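Local coordinates for protein beta 1-3 glucanase (Clostridium beijerinckii NCIMB 8052, PDB 5H4E) that probably hydrolyses beta-1,3-glucans, acting as the GH64 glycoside hydrolase domain of a larger clostridial enzyme, at residues 52-57 against 107-111; 229-234 against 307-313. One frame throughout, in Å; residues are numbered along the deposited sequence.

Interaction 1 (52-57 against 107-111); sequences MKISDN and IKVNQ
I54 and V109 bring the two backbones to within 5.4 Å, CA to CA, where a short 3-10 turn at 54-57 lies against the strand 108-111. The motif is an asparagine side-chain amide that grips both the N-H and the C=O of one strand residue, as the backbone N-H and C=O of a single residue in an adjoining antiparallel strand can. Strand 108-111 forms a two-stranded antiparallel hairpin with 117-120, and K108 and N110 bond to that partner; the N-H and C=O of V109, between them, are taken by N57. V109 N donates to N57 OD1 at 3.0 Å, nearly straight at 166° and directed onto a lone pair in the carbonyl plane. In return N57 ND2 gives a 2.9 Å bond to V109 O, which lies close to the amide plane of N57. Asparagine suits this place because one flat group offers donor and acceptor side by side, and the two bonds together fix its rotation.

V109 packs against the turn. It sets CG1 against the K53-I54 peptide, a position that follows from its placement opposite the amide nitrogen (chi1 -177°), whereas CG2 points to N57 OD1; a beta-branched residue can cover both at once. I54 reaches along the strand, its CD1 3.2 Å from V109 O and 3.6 Å from N110 CA. The aliphatic part of K108 passes beside the amide, CD 3.7 Å from N57 ND2, before NZ bonds to N73 O. D56 folds back on the turn: its OD2 accepts hydrogen bonds from K53 N and from the hydroxyl of Y77, and its OD1 forms a salt bridge with K53 NZ at 2.9 Å.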
ATOM      1  N   MET A  52      -0.866 -14.440  17.463  1.00 27.07           N
ATOM      2  CA  MET A  52      -0.494 -13.349  18.350  1.00 31.34           C
ATOM      3  C   MET A  52      -1.295 -13.453  19.641  1.00 32.20           C
ATOM      4  O   MET A  52      -2.495 -13.738  19.624  1.00 33.05           O
ATOM      5  CB  MET A  52      -0.742 -11.984  17.708  1.00 32.50           C
ATOM      6  CG  MET A  52       0.119 -11.670  16.507  1.00 28.66           C
ATOM      7  SD  MET A  52      -0.215  -9.981  15.979  1.00 26.29           S
ATOM      8  CE  MET A  52       0.551  -9.994  14.359  1.00 23.35           C
ATOM      9  N   LYS A  53      -0.624 -13.203  20.750  1.00 34.38           N
ATOM     10  CA  LYS A  53      -1.290 -13.112  22.037  1.00 40.00           C
ATOM     11  C   LYS A  53      -0.854 -11.838  22.762  1.00 40.16           C
ATOM     12  O   LYS A  53       0.337 -11.505  22.776  1.00 33.22           O
ATOM     13  CB  LYS A  53      -0.989 -14.353  22.878  1.00 34.12           C
ATOM     14  CG  LYS A  53       0.489 -14.655  23.067  1.00 33.98           C
ATOM     15  CD  LYS A  53       0.663 -15.939  23.865  1.00 36.41           C
ATOM     16  CE  LYS A  53       1.907 -16.713  23.462  1.00 32.02           C
ATOM     17  NZ  LYS A  53       3.200 -16.106  23.940  1.00 36.88           N
ATOM     18  N   ILE A  54      -1.819 -11.139  23.365  1.00 39.65           N
ATOM     19  CA  ILE A  54      -1.550  -9.914  24.133  1.00 37.96           C
ATOM     20  C   ILE A  54      -0.332 -10.029  25.065  1.00 33.29           C
ATOM     21  O   ILE A  54       0.373  -9.053  25.315  1.00 35.47           O
ATOM     22  CB  ILE A  54      -2.780  -9.500  24.979  1.00 38.95           C
ATOM     23  CG1 ILE A  54      -2.607  -8.079  25.504  1.00 35.81           C
ATOM     24  CG2 ILE A  54      -3.025 -10.468  26.134  1.00 40.31           C
ATOM     25  CD1 ILE A  54      -2.934  -7.041  24.474  1.00 38.47           C
ATOM     26  N   SER A  55      -0.063 -11.232  25.552  1.00 37.48           N
ATOM     27  CA  SER A  55       1.047 -11.447  26.465  1.00 32.71           C
ATOM     28  C   SER A  55       2.416 -11.301  25.790  1.00 35.03           C
ATOM     29  O   SER A  55       3.438 -11.217  26.465  1.00 34.27           O
ATOM     30  CB  SER A  55       0.909 -12.828  27.119  1.00 38.29           C
ATOM     31  OG  SER A  55       0.238 -13.745  26.269  1.00 34.87           O
ATOM     32  N   ASP A  56       2.436 -11.253  24.460  1.00 36.15           N
ATOM     33  CA  ASP A  56       3.691 -11.116  23.718  1.00 33.29           C
ATOM     34  C   ASP A  56       4.402  -9.782  23.964  1.00 34.20           C
ATOM     35  O   ASP A  56       5.624  -9.699  23.837  1.00 36.54           O
ATOM     36  CB  ASP A  56       3.442 -11.303  22.218  1.00 34.61           C
ATOM     37  CG  ASP A  56       3.183 -12.754  21.851  1.00 35.57           C
ATOM     38  OD1 ASP A  56       3.789 -13.630  22.505  1.00 38.90           O
ATOM     39  OD2 ASP A  56       2.378 -13.016  20.923  1.00 29.89           O
ATOM     40  N   ASN A  57       3.644  -8.750  24.325  1.00 32.93           N
ATOM     41  CA  ASN A  57       4.227  -7.437  24.617  1.00 31.04           C
ATOM     42  C   ASN A  57       5.211  -7.482  25.790  1.00 34.61           C
ATOM     43  O   ASN A  57       6.166  -6.707  25.842  1.00 36.22           O
ATOM     44  CB  ASN A  57       3.125  -6.419  24.914  1.00 30.03           C
ATOM     45  CG  ASN A  57       2.259  -6.119  23.708  1.00 32.95           C
ATOM     46  OD1 ASN A  57       2.714  -6.172  22.562  1.00 29.21           O
ATOM     47  ND2 ASN A  57       1.000  -5.794  23.959  1.00 29.38           N
ATOM     48  N   ILE A 107       5.971  -2.957  17.662  1.00 22.42           N
ATOM     49  CA  ILE A 107       4.609  -3.367  17.351  1.00 24.76           C
ATOM     50  C   ILE A 107       3.844  -3.761  18.619  1.00 22.59           C
ATOM     51  O   ILE A 107       4.218  -4.718  19.302  1.00 24.34           O
ATOM     52  CB  ILE A 107       4.607  -4.547  16.352  1.00 23.33           C
ATOM     53  CG1 ILE A 107       5.188  -4.092  15.000  1.00 23.57           C
ATOM     54  CG2 ILE A 107       3.216  -5.121  16.211  1.00 25.49           C
ATOM     55  CD1 ILE A 107       5.319  -5.205  13.972  1.00 24.80           C
ATOM     56  N   LYS A 108       2.781  -3.020  18.924  1.00 25.78           N
ATOM     57  CA  LYS A 108       1.931  -3.287  20.092  1.00 28.76           C
ATOM     58  C   LYS A 108       0.801  -4.274  19.778  1.00 28.48           C
ATOM     59  O   LYS A 108      -0.069  -3.980  18.957  1.00 31.11           O
ATOM     60  CB  LYS A 108       1.333  -1.975  20.613  1.00 32.33           C
ATOM     61  CG  LYS A 108       0.567  -2.071  21.936  1.00 29.27           C
ATOM     62  CD  LYS A 108       1.522  -2.220  23.107  1.00 33.72           C
ATOM     63  CE  LYS A 108       0.856  -1.866  24.435  1.00 35.00           C
ATOM     64  NZ  LYS A 108       1.885  -1.755  25.520  1.00 36.56           N
ATOM     65  N   VAL A 109       0.796  -5.432  20.436  1.00 28.11           N
ATOM     66  CA  VAL A 109      -0.316  -6.371  20.273  1.00 30.18           C
ATOM     67  C   VAL A 109      -1.481  -5.909  21.147  1.00 31.42           C
ATOM     68  O   VAL A 109      -1.271  -5.417  22.255  1.00 33.64           O
ATOM     69  CB  VAL A 109       0.073  -7.830  20.645  1.00 32.64           C
ATOM     70  CG1 VAL A 109      -1.104  -8.782  20.379  1.00 32.87           C
ATOM     71  CG2 VAL A 109       1.303  -8.277  19.871  1.00 29.93           C
ATOM     72  N   ASN A 110      -2.703  -6.065  20.652  1.00 34.18           N
ATOM     73  CA  ASN A 110      -3.872  -5.528  21.341  1.00 38.84           C
ATOM     74  C   ASN A 110      -5.130  -6.382  21.186  1.00 44.74           C
ATOM     75  O   ASN A 110      -5.045  -7.591  20.957  1.00 44.94           O
ATOM     76  CB  ASN A 110      -4.154  -4.111  20.838  1.00 31.52           C
ATOM     77  CG  ASN A 110      -4.345  -4.045  19.330  1.00 35.80           C
ATOM     78  OD1 ASN A 110      -4.872  -4.970  18.710  1.00 37.45           O
ATOM     79  ND2 ASN A 110      -3.911  -2.943  18.731  1.00 30.71           N
ATOM     80  N   GLN A 111      -6.284  -5.726  21.333  1.00 41.93           N
ATOM     81  CA  GLN A 111      -7.592  -6.259  20.955  1.00 39.88           C
ATOM     82  C   GLN A 111      -8.353  -5.194  20.143  1.00 47.97           C
ATOM     83  O   GLN A 111      -8.548  -4.064  20.611  1.00 45.43           O
ATOM     84  CB  GLN A 111      -8.421  -6.683  22.180  1.00 35.30           C
ATOM     85  CG  GLN A 111      -9.915  -6.811  21.848  1.00 35.88           C
ATOM     86  CD  GLN A 111     -10.812  -7.122  23.038  1.00 36.83           C
ATOM     87  OE1 GLN A 111     -10.547  -8.043  23.813  1.00 33.28           O
ATOM     88  NE2 GLN A 111     -11.904  -6.367  23.168  1.00 33.79           N
TER

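Interaction 2 (229-234 against 307-313); sequences YINDVY and FNRHVML
Y229 and V233 of helix 227-236 pack on F307, H310 and M312 in a buried, mainly aromatic contact at the C-terminal end of helix 294-309 and the loop that follows. The Y229 ring lies between two others. On one side H310 makes an offset stack, centroids 3.8 Å apart and planes only 4° from parallel; on the other, F307 turns its edge toward the tyrosine face in an offset edge-to-face pair, planes at 82°. H310 ND1 bonds to P329 O, which probably helps fix the rotation of the imidazole.

F307 is a knob in a hole formed by Y229, I230, V233 and Y234. Its CE1 meets I230 CG1 at 3.8 Å, its CZ faces V233 CG1 at the same distance, and M312 CG covers the centre of one ring face. The methionine chain folds back on itself beyond CB to bring CE within 3.6 Å of V233 CG1, a fit that a flexible, unbranched side chain allows.

Tyrosine suits its place because its hydroxyl serves the turn: Y229 OH accepts a hydrogen bond from M312 N at 3.1 Å, and a water links OH to L313 N. These amides follow the Schellman motif made at H310, which has a positive phi (50°). Y229, F307 and H310 thus form an aromatic cluster at a Schellman-capped helix C-terminus, with F307 as a knob in a hole of helix 227-236 beside it.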
ATOM      1  N   TYR A 229     -12.433  20.169  -8.770  1.00 20.36           N
ATOM      2  CA  TYR A 229     -12.434  19.163  -9.840  1.00 20.36           C
ATOM      3  C   TYR A 229     -13.566  18.192  -9.590  1.00 21.24           C
ATOM      4  O   TYR A 229     -14.327  17.871 -10.503  1.00 19.87           O
ATOM      5  CB  TYR A 229     -11.073  18.449  -9.910  1.00 17.79           C
ATOM      6  CG  TYR A 229     -10.926  17.323 -10.936  1.00 17.93           C
ATOM      7  CD1 TYR A 229     -11.334  17.485 -12.261  1.00 16.37           C
ATOM      8  CD2 TYR A 229     -10.342  16.109 -10.577  1.00 18.26           C
ATOM      9  CE1 TYR A 229     -11.176  16.461 -13.194  1.00 17.15           C
ATOM     10  CE2 TYR A 229     -10.180  15.079 -11.507  1.00 17.01           C
ATOM     11  CZ  TYR A 229     -10.599  15.267 -12.816  1.00 18.54           C
ATOM     12  OH  TYR A 229     -10.456  14.256 -13.752  1.00 19.33           O
ATOM     13  N   ILE A 230     -13.701  17.742  -8.343  1.00 19.77           N
ATOM     14  CA  ILE A 230     -14.808  16.867  -7.971  1.00 22.11           C
ATOM     15  C   ILE A 230     -16.149  17.514  -8.313  1.00 22.25           C
ATOM     16  O   ILE A 230     -17.018  16.876  -8.903  1.00 24.19           O
ATOM     17  CB  ILE A 230     -14.758  16.514  -6.459  1.00 24.90           C
ATOM     18  CG1 ILE A 230     -13.619  15.529  -6.190  1.00 20.07           C
ATOM     19  CG2 ILE A 230     -16.063  15.893  -6.007  1.00 25.53           C
ATOM     20  CD1 ILE A 230     -13.180  15.511  -4.754  1.00 17.82           C
ATOM     21  N   ASN A 231     -16.291  18.786  -7.953  1.00 22.58           N
ATOM     22  CA  ASN A 231     -17.495  19.556  -8.254  1.00 23.68           C
ATOM     23  C   ASN A 231     -17.781  19.609  -9.755  1.00 24.65           C
ATOM     24  O   ASN A 231     -18.914  19.352 -10.172  1.00 24.28           O
ATOM     25  CB  ASN A 231     -17.383  20.980  -7.691  1.00 22.54           C
ATOM     26  CG  ASN A 231     -17.543  21.024  -6.169  1.00 27.24           C
ATOM     27  OD1 ASN A 231     -18.218  20.184  -5.591  1.00 26.71           O
ATOM     28  ND2 ASN A 231     -16.928  22.017  -5.528  1.00 35.42           N
ATOM     29  N   ASP A 232     -16.755  19.923 -10.552  1.00 20.69           N
ATOM     30  CA  ASP A 232     -16.911  20.017 -12.009  1.00 21.56           C
ATOM     31  C   ASP A 232     -17.382  18.695 -12.576  1.00 22.89           C
ATOM     32  O   ASP A 232     -18.292  18.648 -13.411  1.00 22.15           O
ATOM     33  CB  ASP A 232     -15.596  20.417 -12.695  1.00 22.78           C
ATOM     34  CG  ASP A 232     -15.213  21.850 -12.438  1.00 23.89           C
ATOM     35  OD1 ASP A 232     -16.089  22.632 -12.021  1.00 25.10           O
ATOM     36  OD2 ASP A 232     -14.037  22.197 -12.669  1.00 23.15           O
ATOM     37  N   VAL A 233     -16.744  17.619 -12.116  1.00 19.00           N
ATOM     38  CA  VAL A 233     -17.027  16.279 -12.612  1.00 18.75           C
ATOM     39  C   VAL A 233     -18.443  15.829 -12.258  1.00 21.66           C
ATOM     40  O   VAL A 233     -19.172  15.312 -13.114  1.00 21.76           O
ATOM     41  CB  VAL A 233     -15.985  15.253 -12.069  1.00 20.23           C
ATOM     42  CG1 VAL A 233     -16.470  13.819 -12.273  1.00 17.01           C
ATOM     43  CG2 VAL A 233     -14.639  15.474 -12.747  1.00 17.54           C
ATOM     44  N   TYR A 234     -18.853  16.027 -11.008  1.00 19.63           N
ATOM     45  CA  TYR A 234     -20.236  15.692 -10.648  1.00 22.58           C
ATOM     46  C   TYR A 234     -21.284  16.559 -11.380  1.00 24.34           C
ATOM     47  O   TYR A 234     -22.362  16.075 -11.733  1.00 23.86           O
ATOM     48  CB  TYR A 234     -20.420  15.789  -9.137  1.00 24.88           C
ATOM     49  CG  TYR A 234     -20.193  14.469  -8.454  1.00 22.49           C
ATOM     50  CD1 TYR A 234     -18.993  13.773  -8.616  1.00 28.54           C
ATOM     51  CD2 TYR A 234     -21.181  13.895  -7.665  1.00 25.30           C
ATOM     52  CE1 TYR A 234     -18.783  12.542  -7.983  1.00 24.43           C
ATOM     53  CE2 TYR A 234     -20.982  12.673  -7.036  1.00 26.60           C
ATOM     54  CZ  TYR A 234     -19.787  12.004  -7.195  1.00 27.63           C
ATOM     55  OH  TYR A 234     -19.607  10.795  -6.565  1.00 23.02           O
ATOM     56  N   PHE A 307     -10.082   9.812 -10.553  1.00 15.66           N
ATOM     57  CA  PHE A 307      -9.890  11.088  -9.878  1.00 15.59           C
ATOM     58  C   PHE A 307      -8.421  11.334  -9.598  1.00 16.45           C
ATOM     59  O   PHE A 307      -7.900  12.384  -9.969  1.00 17.06           O
ATOM     60  CB  PHE A 307     -10.703  11.160  -8.589  1.00 15.36           C
ATOM     61  CG  PHE A 307     -12.093  11.693  -8.794  1.00 17.61           C
ATOM     62  CD1 PHE A 307     -12.287  13.003  -9.204  1.00 21.22           C
ATOM     63  CD2 PHE A 307     -13.206  10.889  -8.574  1.00 18.30           C
ATOM     64  CE1 PHE A 307     -13.577  13.508  -9.395  1.00 20.43           C
ATOM     65  CE2 PHE A 307     -14.495  11.392  -8.776  1.00 17.93           C
ATOM     66  CZ  PHE A 307     -14.666  12.699  -9.173  1.00 18.59           C
ATOM     67  N   ASN A 308      -7.735  10.372  -8.980  1.00 15.61           N
ATOM     68  CA  ASN A 308      -6.309  10.546  -8.710  1.00 15.38           C
ATOM     69  C   ASN A 308      -5.478  10.816  -9.963  1.00 17.01           C
ATOM     70  O   ASN A 308      -4.504  11.581  -9.924  1.00 17.15           O
ATOM     71  CB  ASN A 308      -5.742   9.317  -8.000  1.00 16.16           C
ATOM     72  CG  ASN A 308      -6.090   9.300  -6.535  1.00 17.10           C
ATOM     73  OD1 ASN A 308      -5.443   9.964  -5.728  1.00 20.32           O
ATOM     74  ND2 ASN A 308      -7.144   8.580  -6.187  1.00 17.03           N
ATOM     75  N   ARG A 309      -5.872  10.187 -11.065  1.00 16.02           N
ATOM     76  CA  ARG A 309      -5.140  10.283 -12.328  1.00 13.97           C
ATOM     77  C   ARG A 309      -5.618  11.452 -13.198  1.00 15.91           C
ATOM     78  O   ARG A 309      -5.045  11.701 -14.267  1.00 16.82           O
ATOM     79  CB  ARG A 309      -5.268   8.965 -13.107  1.00 13.93           C
ATOM     80  CG  ARG A 309      -4.549   7.782 -12.440  1.00 15.78           C
ATOM     81  CD  ARG A 309      -5.013   6.431 -13.001  1.00 14.81           C
ATOM     82  NE  ARG A 309      -4.278   5.319 -12.400  1.00 17.17           N
ATOM     83  CZ  ARG A 309      -4.627   4.038 -12.510  1.00 21.19           C
ATOM     84  NH1 ARG A 309      -5.723   3.695 -13.186  1.00 19.45           N
ATOM     85  NH2 ARG A 309      -3.890   3.096 -11.923  1.00 19.52           N
ATOM     86  N   HIS A 310      -6.628  12.175 -12.707  1.00 16.53           N
ATOM     87  CA  HIS A 310      -7.294  13.280 -13.416  1.00 18.65           C
ATOM     88  C   HIS A 310      -7.715  12.870 -14.837  1.00 16.97           C
ATOM     89  O   HIS A 310      -7.308  13.481 -15.818  1.00 17.04           O
ATOM     90  CB  HIS A 310      -6.393  14.532 -13.462  1.00 16.70           C
ATOM     91  CG  HIS A 310      -7.120  15.798 -13.822  1.00 18.13           C
ATOM     92  ND1 HIS A 310      -7.288  16.840 -12.930  1.00 18.22           N
ATOM     93  CD2 HIS A 310      -7.697  16.204 -14.982  1.00 19.32           C
ATOM     94  CE1 HIS A 310      -7.945  17.825 -13.521  1.00 17.53           C
ATOM     95  NE2 HIS A 310      -8.202  17.467 -14.765  1.00 19.95           N
ATOM     96  N   VAL A 311      -8.547  11.839 -14.939  1.00 18.41           N
ATOM     97  CA  VAL A 311      -9.081  11.408 -16.227  1.00 17.65           C
ATOM     98  C   VAL A 311     -10.574  11.071 -16.135  1.00 19.94           C
ATOM     99  O   VAL A 311     -11.102  10.353 -16.990  1.00 19.65           O
ATOM    100  CB  VAL A 311      -8.322  10.174 -16.794  1.00 19.48           C
ATOM    101  CG1 VAL A 311      -6.962  10.584 -17.370  1.00 18.54           C
ATOM    102  CG2 VAL A 311      -8.178   9.072 -15.731  1.00 18.84           C
ATOM    103  N   MET A 312     -11.247  11.604 -15.112  1.00 15.85           N
ATOM    104  CA  MET A 312     -12.673  11.337 -14.913  1.00 18.57           C
ATOM    105  C   MET A 312     -13.505  11.752 -16.133  1.00 20.60           C
ATOM    106  O   MET A 312     -14.553  11.169 -16.407  1.00 20.63           O
ATOM    107  CB  MET A 312     -13.178  12.044 -13.646  1.00 15.52           C
ATOM    108  CG  MET A 312     -13.066  11.172 -12.375  1.00 18.21           C
ATOM    109  SD  MET A 312     -14.041   9.652 -12.498  1.00 20.77           S
ATOM    110  CE  MET A 312     -15.720  10.261 -12.253  1.00 18.58           C
ATOM    111  N   LEU A 313     -13.024  12.736 -16.882  1.00 20.55           N
ATOM    112  CA  LEU A 313     -13.748  13.184 -18.077  1.00 20.68           C
ATOM    113  C   LEU A 313     -13.309  12.475 -19.360  1.00 22.56           C
ATOM    114  O   LEU A 313     -13.756  12.834 -20.449  1.00 19.15           O
ATOM    115  CB  LEU A 313     -13.587  14.697 -18.245  1.00 21.45           C
ATOM    116  CG  LEU A 313     -14.122  15.498 -17.057  1.00 24.98           C
ATOM    117  CD1 LEU A 313     -13.784  16.971 -17.156  1.00 25.14           C
ATOM    118  CD2 LEU A 313     -15.623  15.304 -16.904  1.00 20.73           C
TER
HETATM  119  O   HOH W   1     -10.592  14.803 -16.598  1.00 14.56           O

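Overall arrangement
Interactions 1 and 2 lie on opposite sides of the chain's centre, their centres 43 Å apart and their nearest atoms about 27 Å apart, and they share no secondary-structure element. Interaction 1 belongs to the beta-rich part and is only partly buried: several of its residues reach solvent, and a pair of hydrogen bonds from one side-chain amide, with a salt bridge inside the turn, does much of the work. Interaction 2, later in the chain, joins helix 227-236 to the end of helix 294-309 and the loop after it; mostly buried, it relies on ring stacking and close-packed aliphatic groups. Both use a side chain to satisfy backbone amides: N57 for V109 of the strand, and the Y229 hydroxyl for an amide just past the end of helix 294-309.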